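PDB 4HYQ: phospholipase A1 from Streptomyces albidoflavus, which hydrolyses the sn-1 acyl ester bond of glycerophospholipids, releasing a fatty acid and a lysophospholipid, and belongs to the GDSL (SGNH) hydrolase family. Local coordinates for residues S47-A52 with M66-S71; F87-T92 with I103-T108; Q127-A130 with S134-V137; H206-K209 with D215-H218. All blocks are in the same frame, centred on the assembly; numbering follows the deposited sequence.

Four contacts follow one another along the chain. They are in series, so none nests in or crosses another. Contact 1 comes first and closes a loop through helix 58-65, setting the turn at 66-69 against the edge strand 47-50. Contact 2 closes the short helical hairpin of 87-96 and 99-115. Helix 117-131 then leads back across the molecule to contact 3, where its last turns meet the start of strand 136-140. Contact 4 closes a loop before helix 221-235. Contacts 1 and 3 touch on one side of the chain's centre, through Met66 and Leu69 on Gln127 and Val128. Contacts 2 and 4 touch through Met91 on Tyr217.

Contact 1: S47-A52 with M66-S71; sequences SFDFVA and MGPLNS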
loop_
_atom_site.group_PDB
_atom_site.type_symbol
_atom_site.label_atom_id
_atom_site.label_comp_id
_atom_site.label_asym_id
_atom_site.label_seq_id
_atom_site.Cartn_x
_atom_site.Cartn_y
_atom_site.Cartn_z
ATOM N N SER A 47 -20.772 4.311 9.259
ATOM C CA SER A 47 -20.557 2.879 9.063
ATOM C C SER A 47 -19.099 2.690 8.673
ATOM O O SER A 47 -18.440 3.632 8.222
ATOM C CB SER A 47 -21.461 2.320 7.964
ATOM O OG SER A 47 -21.226 2.951 6.719
ATOM N N PHE A 48 -18.591 1.482 8.863
ATOM C CA PHE A 48 -17.202 1.200 8.530
ATOM C C PHE A 48 -17.117 -0.197 7.932
ATOM O O PHE A 48 -17.466 -1.186 8.592
ATOM C CB PHE A 48 -16.344 1.301 9.798
ATOM C CG PHE A 48 -14.918 0.867 9.605
ATOM C CD1 PHE A 48 -14.198 1.291 8.491
ATOM C CD2 PHE A 48 -14.293 0.045 10.535
ATOM C CE1 PHE A 48 -12.869 0.898 8.299
ATOM C CE2 PHE A 48 -12.965 -0.355 10.355
ATOM C CZ PHE A 48 -12.253 0.079 9.232
ATOM N N ASP A 49 -16.707 -0.272 6.669
ATOM C CA ASP A 49 -16.545 -1.554 5.998
ATOM C C ASP A 49 -15.089 -1.661 5.578
ATOM O O ASP A 49 -14.613 -0.914 4.730
ATOM C CB ASP A 49 -17.465 -1.660 4.797
ATOM C CG ASP A 49 -18.924 -1.694 5.201
ATOM O OD1 ASP A 49 -19.327 -2.656 5.886
ATOM O OD2 ASP A 49 -19.660 -0.753 4.851
ATOM N N PHE A 50 -14.393 -2.606 6.203
ATOM C CA PHE A 50 -12.963 -2.834 5.988
ATOM C C PHE A 50 -12.854 -4.068 5.101
ATOM O O PHE A 50 -13.035 -5.195 5.582
ATOM C CB PHE A 50 -12.334 -3.078 7.370
ATOM C CG PHE A 50 -10.834 -3.003 7.415
ATOM C CD1 PHE A 50 -10.070 -2.727 6.284
ATOM C CD2 PHE A 50 -10.184 -3.213 8.622
ATOM C CE1 PHE A 50 -8.666 -2.672 6.369
ATOM C CE2 PHE A 50 -8.789 -3.159 8.718
ATOM C CZ PHE A 50 -8.036 -2.888 7.593
ATOM N N VAL A 51 -12.577 -3.868 3.813
ATOM C CA VAL A 51 -12.497 -4.992 2.895
ATOM C C VAL A 51 -11.152 -5.212 2.202
ATOM O O VAL A 51 -11.045 -6.051 1.291
ATOM C CB VAL A 51 -13.625 -4.922 1.833
ATOM C CG1 VAL A 51 -14.971 -5.123 2.519
ATOM C CG2 VAL A 51 -13.600 -3.563 1.106
ATOM N N ALA A 52 -10.132 -4.477 2.645
ATOM C CA ALA A 52 -8.783 -4.637 2.106
ATOM C C ALA A 52 -8.330 -6.088 2.322
ATOM O O ALA A 52 -8.717 -6.730 3.303
ATOM C CB ALA A 52 -7.820 -3.661 2.806
ATOM N N MET A 66 -15.946 -3.915 -3.985
ATOM C CA MET A 66 -16.849 -2.808 -4.291
ATOM C C MET A 66 -18.219 -2.809 -3.627
ATOM O O MET A 66 -18.883 -1.775 -3.554
ATOM C CB MET A 66 -17.040 -2.750 -5.794
ATOM C CG MET A 66 -15.745 -2.756 -6.541
ATOM S SD MET A 66 -14.976 -1.157 -6.453
ATOM C CE MET A 66 -15.173 -0.703 -7.929
ATOM N N GLY A 67 -18.641 -3.964 -3.141
ATOM C CA GLY A 67 -19.955 -4.067 -2.526
ATOM C C GLY A 67 -20.412 -3.011 -1.530
ATOM O O GLY A 67 -21.537 -2.505 -1.656
ATOM N N PRO A 68 -19.589 -2.652 -0.528
ATOM C CA PRO A 68 -20.005 -1.648 0.459
ATOM C C PRO A 68 -20.108 -0.204 -0.025
ATOM O O PRO A 68 -20.627 0.635 0.694
ATOM C CB PRO A 68 -18.980 -1.774 1.589
ATOM C CG PRO A 68 -18.066 -2.914 1.204
ATOM C CD PRO A 68 -18.236 -3.170 -0.262
ATOM N N LEU A 69 -19.626 0.082 -1.226
ATOM C CA LEU A 69 -19.681 1.452 -1.736
ATOM C C LEU A 69 -21.099 1.778 -2.167
ATOM O O LEU A 69 -21.736 0.978 -2.853
ATOM C CB LEU A 69 -18.762 1.617 -2.949
ATOM C CG LEU A 69 -17.270 1.384 -2.731
ATOM C CD1 LEU A 69 -16.553 1.404 -4.064
ATOM C CD2 LEU A 69 -16.719 2.441 -1.804
ATOM N N ASN A 70 -21.595 2.944 -1.770
ATOM C CA ASN A 70 -22.933 3.349 -2.181
ATOM C C ASN A 70 -23.064 4.856 -2.069
ATOM O O ASN A 70 -22.087 5.553 -1.769
ATOM C CB ASN A 70 -24.021 2.633 -1.357
ATOM C CG ASN A 70 -23.859 2.824 0.141
ATOM O OD1 ASN A 70 -23.905 3.939 0.652
ATOM N ND2 ASN A 70 -23.676 1.718 0.856
ATOM N N SER A 71 -24.268 5.358 -2.317
ATOM C CA SER A 71 -24.503 6.794 -2.274
ATOM C C SER A 71 -24.310 7.421 -0.897
ATOM O O SER A 71 -24.166 8.642 -0.784
ATOM C CB SER A 71 -25.906 7.105 -2.805
ATOM O OG SER A 71 -26.904 6.570 -1.960
HETATM O O HOH W 1 -21.986 -0.204 2.942
#
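Asp49 and Val51 receive the ring of Pro68 at the edge of the parallel sheet of this SGNH hydrolase. Strand 47-50 is the outermost strand and pairs with strand 4-9. The chain then runs through helix 58-65 to strand 73-79, on the far side of strand 4-9, as a beta-alpha-beta crossover. Pro68 lies in the loop that ends this crossover, at the third position of a type I turn from Met66 to Leu69.

The Asp49 side chain can be followed outward. Its CB lies 3.5 Å from Pro68 CB. Its CG stays close, at 3.6 Å from Pro68 CB. At the tip, Asp49 OD2 again meets Pro68 CB at 3.5 Å. With CG anti to the carbonyl carbon (chi1 -67°), Asp49 CB, CG and OD2 pass obliquely by Pro68 CB. Two residues on, Val51 CG1 takes the next ring atom, Pro68 CG, at 4.0 Å. The same ring also rests on Val6 of strand 4-9.

The turn itself is closed by Leu69 N to Met66 O, at 3.1 Å. Lys131 NZ hydrogen-bonds the carbonyl oxygens of Met66, Gly67 and Leu69. The polar link between the segments runs through a water, which donates to Asp49 OD2 at 3.1 Å and to Pro68 O at 2.8 Å.

Contact 2: F87-T92 with I103-T108; sequences FADVMT and IARVNT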
loop_
_atom_site.group_PDB
_atom_site.type_symbol
_atom_site.label_atom_id
_atom_site.label_comp_id
_atom_site.label_asym_id
_atom_site.label_seq_id
_atom_site.Cartn_x
_atom_site.Cartn_y
_atom_site.Cartn_z
ATOM N N PHE A 87 5.460 -6.849 -7.432
ATOM C CA PHE A 87 6.560 -6.520 -6.546
ATOM C C PHE A 87 6.930 -7.580 -5.516
ATOM O O PHE A 87 8.079 -7.627 -5.076
ATOM C CB PHE A 87 6.351 -5.127 -5.942
ATOM C CG PHE A 87 6.727 -4.029 -6.906
ATOM C CD1 PHE A 87 5.797 -3.095 -7.342
ATOM C CD2 PHE A 87 8.008 -3.999 -7.455
ATOM C CE1 PHE A 87 6.136 -2.154 -8.321
ATOM C CE2 PHE A 87 8.353 -3.066 -8.430
ATOM C CZ PHE A 87 7.408 -2.140 -8.862
ATOM N N ALA A 88 5.996 -8.452 -5.154
ATOM C CA ALA A 88 6.332 -9.525 -4.221
ATOM C C ALA A 88 7.306 -10.483 -4.932
ATOM O O ALA A 88 8.272 -10.950 -4.332
ATOM C CB ALA A 88 5.083 -10.271 -3.788
ATOM N N ASP A 89 7.049 -10.769 -6.209
ATOM C CA ASP A 89 7.929 -11.637 -6.993
ATOM C C ASP A 89 9.264 -10.925 -7.188
ATOM O O ASP A 89 10.319 -11.547 -7.178
ATOM C CB ASP A 89 7.323 -11.945 -8.369
ATOM C CG ASP A 89 8.158 -12.951 -9.164
ATOM O OD1 ASP A 89 8.350 -14.079 -8.665
ATOM O OD2 ASP A 89 8.628 -12.621 -10.280
ATOM N N VAL A 90 9.218 -9.610 -7.385
ATOM C CA VAL A 90 10.448 -8.840 -7.546
ATOM C C VAL A 90 11.303 -8.973 -6.286
ATOM O O VAL A 90 12.513 -9.229 -6.361
ATOM C CB VAL A 90 10.151 -7.341 -7.790
ATOM C CG1 VAL A 90 11.425 -6.517 -7.652
ATOM C CG2 VAL A 90 9.540 -7.156 -9.195
ATOM N N MET A 91 10.675 -8.809 -5.125
ATOM C CA MET A 91 11.430 -8.901 -3.879
ATOM C C MET A 91 11.990 -10.312 -3.669
ATOM O O MET A 91 13.110 -10.462 -3.191
ATOM C CB MET A 91 10.568 -8.477 -2.684
ATOM C CG MET A 91 10.085 -7.021 -2.749
ATOM S SD MET A 91 11.331 -5.865 -3.399
ATOM C CE MET A 91 12.415 -5.719 -2.045
ATOM N N THR A 92 11.232 -11.343 -4.035
ATOM C CA THR A 92 11.723 -12.712 -3.889
ATOM C C THR A 92 12.963 -12.880 -4.770
ATOM O O THR A 92 13.966 -13.457 -4.350
ATOM C CB THR A 92 10.643 -13.736 -4.299
ATOM O OG1 THR A 92 9.517 -13.598 -3.423
ATOM C CG2 THR A 92 11.176 -15.168 -4.210
ATOM N N ILE A 103 18.062 -6.553 -10.811
ATOM C CA ILE A 103 17.894 -5.383 -11.682
ATOM C C ILE A 103 16.991 -5.672 -12.865
ATOM O O ILE A 103 16.087 -4.884 -13.185
ATOM C CB ILE A 103 19.248 -4.889 -12.227
ATOM C CG1 ILE A 103 20.188 -4.563 -11.066
ATOM C CG2 ILE A 103 19.040 -3.693 -13.143
ATOM C CD1 ILE A 103 19.621 -3.624 -10.031
ATOM N N ALA A 104 17.244 -6.795 -13.524
ATOM C CA ALA A 104 16.453 -7.196 -14.672
ATOM C C ALA A 104 14.986 -7.354 -14.281
ATOM O O ALA A 104 14.095 -6.880 -14.988
ATOM C CB ALA A 104 16.990 -8.503 -15.241
ATOM N N ARG A 105 14.727 -8.028 -13.162
ATOM C CA ARG A 105 13.350 -8.217 -12.722
ATOM C C ARG A 105 12.695 -6.885 -12.351
ATOM O O ARG A 105 11.516 -6.654 -12.648
ATOM C CB ARG A 105 13.294 -9.173 -11.526
ATOM C CG ARG A 105 11.886 -9.480 -11.068
ATOM C CD ARG A 105 11.155 -10.363 -12.070
ATOM N NE ARG A 105 9.738 -10.534 -11.764
ATOM C CZ ARG A 105 8.805 -9.600 -11.949
ATOM N NH1 ARG A 105 9.134 -8.413 -12.438
ATOM N NH2 ARG A 105 7.533 -9.867 -11.668
ATOM N N VAL A 106 13.450 -6.015 -11.691
ATOM C CA VAL A 106 12.924 -4.705 -11.316
ATOM C C VAL A 106 12.560 -3.948 -12.595
ATOM O O VAL A 106 11.516 -3.305 -12.666
ATOM C CB VAL A 106 13.968 -3.849 -10.559
ATOM C CG1 VAL A 106 13.508 -2.401 -10.510
ATOM C CG2 VAL A 106 14.159 -4.366 -9.136
ATOM N N ASN A 107 13.425 -4.019 -13.603
ATOM C CA ASN A 107 13.155 -3.292 -14.843
ATOM C C ASN A 107 11.909 -3.778 -15.561
ATOM O O ASN A 107 11.187 -2.983 -16.172
ATOM C CB ASN A 107 14.368 -3.345 -15.780
ATOM C CG ASN A 107 15.509 -2.480 -15.294
ATOM O OD1 ASN A 107 15.310 -1.561 -14.501
ATOM N ND2 ASN A 107 16.715 -2.758 -15.779
ATOM N N THR A 108 11.649 -5.079 -15.491
ATOM C CA THR A 108 10.457 -5.630 -16.113
ATOM C C THR A 108 9.231 -5.089 -15.368
ATOM O O THR A 108 8.211 -4.771 -15.986
ATOM C CB THR A 108 10.457 -7.176 -16.071
ATOM O OG1 THR A 108 11.476 -7.674 -16.943
ATOM C CG2 THR A 108 9.121 -7.723 -16.518
#
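Asp89 and Arg105 join the two arms of a helical hairpin formed by helices 87-96 and 99-115. The short segments run antiparallel, 170° between their directions, with axes 9.3 Å apart. Val90 and Arg105 have the nearest backbones.

The polar link is a salt bridge. Arg105 NE donates to Asp89 OD2 at 2.8 Å, with an N-H...O angle of 159°. The oxygen sits at the edge of the guanidinium, near its plane, and is met on its anti side. Arg105 NH2 adds a weak bond to the same Asp89 OD2 at 3.3 Å. Both bonds go to OD2 alone, so this is not a two-oxygen, side-by-side pairing. The two planes are well turned from each other. The Arg105 chain leaves with CG anti to the backbone N (chi1 -177°) and bends at chi2, which lays the guanidinium beside helix 87-96.

Val90 packs against the guanidinium. Its CG2 lies over one face, toward the rim, 3.5 Å from Arg105 NH1. Its other methyl, CG1, meets Val106 CG2 at 3.8 Å. Val106 also touches Cys94, and Val90 touches Ala109, so this apolar seam extends both ways along the hairpin.

Valine contacts thus form the buried side, and the charged pair lies toward solvent. One carboxylate oxygen takes the NE bond and a weak NH2 bond, which would limit rather than lock the turning of the guanidinium, while the valine methyl supports its face.

Contact 3: Q127-A130 with S134-V137; sequences QVRA and SANV
Arg129 grips the backbone carbonyl of Ala135 with both terminal nitrogens. NH1 donates to Ala135 O at 2.9 Å, and NH2 donates to the same oxygen at 3.1 Å. The oxygen lies close to the guanidinium plane, so the group meets it end-on. The two donors use it differently. NH1 comes in on a lone pair, in the carbonyl plane, with a C=O...N angle of 133°. NH2 lies almost straight out from the carbonyl, at 176°. The N-H...O angles are moderate, as expected when two donors share one acceptor. NH1 has another and stronger partner in the carbonyl of Ala132, in the turn after the helix.

The side chain bends to get there. CG leaves anti to the backbone N (chi1 175°), and bends at chi2 and chi3 bring the tip round toward the strand.

This is the return from helix to strand in a beta-alpha-beta crossover of the parallel sheet. Helix 117-131 ends here, and strand 136-140 enters the sheet between strands 73-79 and 185-187. The arginine therefore ties the last turns of the helix to the residue just before the strand.

Packing continues from the guanidinium into the interior. Val137 CG2 lies 3.9 Å from Arg129 NH2, approaching obliquely. The same methyl meets Val128 CG1 at 4.2 Å, and these two buried valines cross obliquely. Tyr184 touches Val128, Arg129 and Val137. Ala135, on the strand side, packs on Thr73 and Val76 of the neighbouring strand.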
loop_
_atom_site.group_PDB
_atom_site.type_symbol
_atom_site.label_atom_id
_atom_site.label_comp_id
_atom_site.label_asym_id
_atom_site.label_seq_id
_atom_site.Cartn_x
_atom_site.Cartn_y
_atom_site.Cartn_z
ATOM N N GLN A 127 -14.591 3.054 -11.383
ATOM C CA GLN A 127 -15.673 2.256 -10.813
ATOM C C GLN A 127 -15.959 2.632 -9.364
ATOM O O GLN A 127 -17.095 2.554 -8.918
ATOM C CB GLN A 127 -15.359 0.757 -10.914
ATOM C CG GLN A 127 -15.409 0.204 -12.328
ATOM C CD GLN A 127 -16.770 0.396 -12.996
ATOM O OE1 GLN A 127 -17.824 0.145 -12.393
ATOM N NE2 GLN A 127 -16.750 0.837 -14.251
ATOM N N VAL A 128 -14.929 3.017 -8.618
ATOM C CA VAL A 128 -15.134 3.426 -7.235
ATOM C C VAL A 128 -16.051 4.655 -7.234
ATOM O O VAL A 128 -17.011 4.725 -6.469
ATOM C CB VAL A 128 -13.796 3.789 -6.550
ATOM C CG1 VAL A 128 -14.048 4.562 -5.271
ATOM C CG2 VAL A 128 -13.012 2.509 -6.246
ATOM N N ARG A 129 -15.734 5.622 -8.093
ATOM C CA ARG A 129 -16.522 6.853 -8.194
ATOM C C ARG A 129 -17.944 6.571 -8.666
ATOM O O ARG A 129 -18.902 7.202 -8.204
ATOM C CB ARG A 129 -15.845 7.839 -9.164
ATOM C CG ARG A 129 -16.662 9.107 -9.426
ATOM C CD ARG A 129 -16.991 9.783 -8.107
ATOM N NE ARG A 129 -15.839 10.471 -7.514
ATOM C CZ ARG A 129 -15.612 10.541 -6.206
ATOM N NH1 ARG A 129 -16.435 9.947 -5.345
ATOM N NH2 ARG A 129 -14.592 11.263 -5.745
ATOM N N ALA A 130 -18.096 5.618 -9.577
ATOM C CA ALA A 130 -19.428 5.297 -10.078
ATOM C C ALA A 130 -20.334 4.756 -8.981
ATOM O O ALA A 130 -21.526 5.070 -8.929
ATOM C CB ALA A 130 -19.330 4.299 -11.211
ATOM N N SER A 134 -20.462 10.511 -4.048
ATOM C CA SER A 134 -20.155 11.603 -3.141
ATOM C C SER A 134 -18.954 11.451 -2.231
ATOM O O SER A 134 -18.602 12.383 -1.527
ATOM C CB SER A 134 -21.383 11.889 -2.280
ATOM O OG SER A 134 -22.519 12.101 -3.101
ATOM N N ALA A 135 -18.306 10.293 -2.247
ATOM C CA ALA A 135 -17.198 10.101 -1.326
ATOM C C ALA A 135 -15.901 10.812 -1.646
ATOM O O ALA A 135 -15.539 10.995 -2.811
ATOM C CB ALA A 135 -16.906 8.598 -1.182
ATOM N N ASN A 136 -15.209 11.214 -0.585
ATOM C CA ASN A 136 -13.887 11.809 -0.721
ATOM C C ASN A 136 -13.056 10.522 -0.827
ATOM O O ASN A 136 -13.208 9.628 0.005
ATOM C CB ASN A 136 -13.514 12.594 0.538
ATOM C CG ASN A 136 -12.080 13.080 0.513
ATOM O OD1 ASN A 136 -11.579 13.483 -0.525
ATOM N ND2 ASN A 136 -11.421 13.053 1.662
ATOM N N VAL A 137 -12.225 10.414 -1.858
ATOM C CA VAL A 137 -11.407 9.217 -2.062
ATOM C C VAL A 137 -9.944 9.567 -1.857
ATOM O O VAL A 137 -9.420 10.494 -2.485
ATOM C CB VAL A 137 -11.593 8.652 -3.481
ATOM C CG1 VAL A 137 -10.750 7.384 -3.662
ATOM C CG2 VAL A 137 -13.065 8.333 -3.735
#

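Contact 4: H206-K209 with D215-H218; sequences HSVK and DSYH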
loop_
_atom_site.group_PDB
_atom_site.type_symbol
_atom_site.label_atom_id
_atom_site.label_comp_id
_atom_site.label_asym_id
_atom_site.label_seq_id
_atom_site.Cartn_x
_atom_site.Cartn_y
_atom_site.Cartn_z
ATOM N N HIS A 206 9.239 -3.871 8.188
ATOM C CA HIS A 206 9.852 -5.150 8.522
ATOM C C HIS A 206 10.894 -5.468 7.470
ATOM O O HIS A 206 10.695 -5.196 6.293
ATOM C CB HIS A 206 8.827 -6.277 8.507
ATOM C CG HIS A 206 7.852 -6.224 9.636
ATOM N ND1 HIS A 206 8.151 -6.683 10.902
ATOM C CD2 HIS A 206 6.584 -5.757 9.695
ATOM C CE1 HIS A 206 7.104 -6.505 11.691
ATOM N NE2 HIS A 206 6.142 -5.944 10.983
ATOM N N SER A 207 12.004 -6.054 7.905
ATOM C CA SER A 207 13.054 -6.460 6.978
ATOM C C SER A 207 12.624 -7.826 6.444
ATOM O O SER A 207 11.570 -8.342 6.828
ATOM C CB SER A 207 14.380 -6.596 7.724
ATOM O OG SER A 207 14.220 -7.458 8.840
ATOM N N VAL A 208 13.440 -8.416 5.579
ATOM C CA VAL A 208 13.124 -9.723 5.018
ATOM C C VAL A 208 12.924 -10.748 6.123
ATOM O O VAL A 208 13.734 -10.836 7.056
ATOM C CB VAL A 208 14.256 -10.221 4.093
ATOM C CG1 VAL A 208 13.907 -11.591 3.532
ATOM C CG2 VAL A 208 14.476 -9.225 2.973
ATOM N N LYS A 209 11.846 -11.525 6.016
ATOM C CA LYS A 209 11.550 -12.554 7.008
ATOM C C LYS A 209 11.941 -13.926 6.495
ATOM O O LYS A 209 11.627 -14.285 5.361
ATOM C CB LYS A 209 10.066 -12.560 7.351
ATOM C CG LYS A 209 9.558 -11.266 7.963
ATOM C CD LYS A 209 10.145 -11.003 9.343
ATOM C CE LYS A 209 9.483 -9.769 9.957
ATOM N NZ LYS A 209 9.967 -9.419 11.328
ATOM N N ASP A 215 5.798 -10.912 6.471
ATOM C CA ASP A 215 5.406 -9.510 6.451
ATOM C C ASP A 215 6.594 -8.650 6.012
ATOM O O ASP A 215 6.699 -7.466 6.351
ATOM C CB ASP A 215 4.847 -9.050 7.814
ATOM C CG ASP A 215 5.774 -9.331 8.978
ATOM O OD1 ASP A 215 6.928 -9.743 8.749
ATOM O OD2 ASP A 215 5.330 -9.116 10.140
ATOM N N SER A 216 7.490 -9.255 5.233
ATOM C CA SER A 216 8.669 -8.551 4.728
ATOM C C SER A 216 8.250 -7.268 4.007
ATOM O O SER A 216 7.286 -7.277 3.249
ATOM C CB SER A 216 9.441 -9.412 3.716
ATOM O OG SER A 216 9.860 -10.652 4.263
ATOM N N TYR A 217 8.994 -6.190 4.243
ATOM C CA TYR A 217 8.758 -4.890 3.606
ATOM C C TYR A 217 7.437 -4.207 3.931
ATOM O O TYR A 217 7.065 -3.226 3.271
ATOM C CB TYR A 217 8.907 -5.028 2.087
ATOM C CG TYR A 217 10.267 -5.540 1.685
ATOM C CD1 TYR A 217 10.448 -6.854 1.242
ATOM C CD2 TYR A 217 11.382 -4.716 1.774
ATOM C CE1 TYR A 217 11.721 -7.326 0.903
ATOM C CE2 TYR A 217 12.652 -5.176 1.427
ATOM C CZ TYR A 217 12.811 -6.480 0.996
ATOM O OH TYR A 217 14.072 -6.908 0.646
ATOM N N HIS A 218 6.738 -4.693 4.956
ATOM C CA HIS A 218 5.462 -4.100 5.341
ATOM C C HIS A 218 5.595 -3.231 6.564
ATOM O O HIS A 218 6.526 -3.401 7.361
ATOM C CB HIS A 218 4.410 -5.182 5.601
ATOM C CG HIS A 218 3.809 -5.732 4.350
ATOM N ND1 HIS A 218 4.535 -6.472 3.444
ATOM C CD2 HIS A 218 2.575 -5.579 3.813
ATOM C CE1 HIS A 218 3.775 -6.747 2.397
ATOM N NE2 HIS A 218 2.583 -6.217 2.597
HETATM O O HOH W 2 6.755 -10.278 12.056
#
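The His206 ring and the Asp215 carboxylate are stacked, their planes 17° apart. Asp215 OD2 lies over the centre of one ring face, 3.4 Å from His206 NE2. That pair is not hydrogen-bonded. His206 NE2 binds Gly17 O instead, and a water donates to Asp215 OD2 at 2.7 Å. A chi1 of 54° puts Asp215 CG between its backbone N and carbonyl carbon and brings the carboxylate over the ring. His218 ND1 donates to Ser216 O at 2.9 Å, with the oxygen near the ring plane, and Tyr12 stacks on the ring.

Two backbone bonds join the segments. His206 N donates to His218 O at 2.9 Å, and Tyr217 N donates to His206 O at 2.8 Å. Lys209 N donates to the side-chain Ser216 OG at 2.8 Å. Val208 CG2 lies 3.8 Å from Tyr217 CZ.

Asp215 to His218 form a type II turn and match the DxxH motif of SGNH hydrolases. His218 NE2 bonds Ser11 OG, consistent with the family's catalytic Ser-His pair. His218 ND1 is held by the Ser216 carbonyl, while the Asp215 carboxylate lies on His206. The loop precedes helix 221-235. Tyr217 packs on Met91 and Val95 of helix 87-96, stacks on Phe145 and bonds Tyr146, while Val208 also touches Val95.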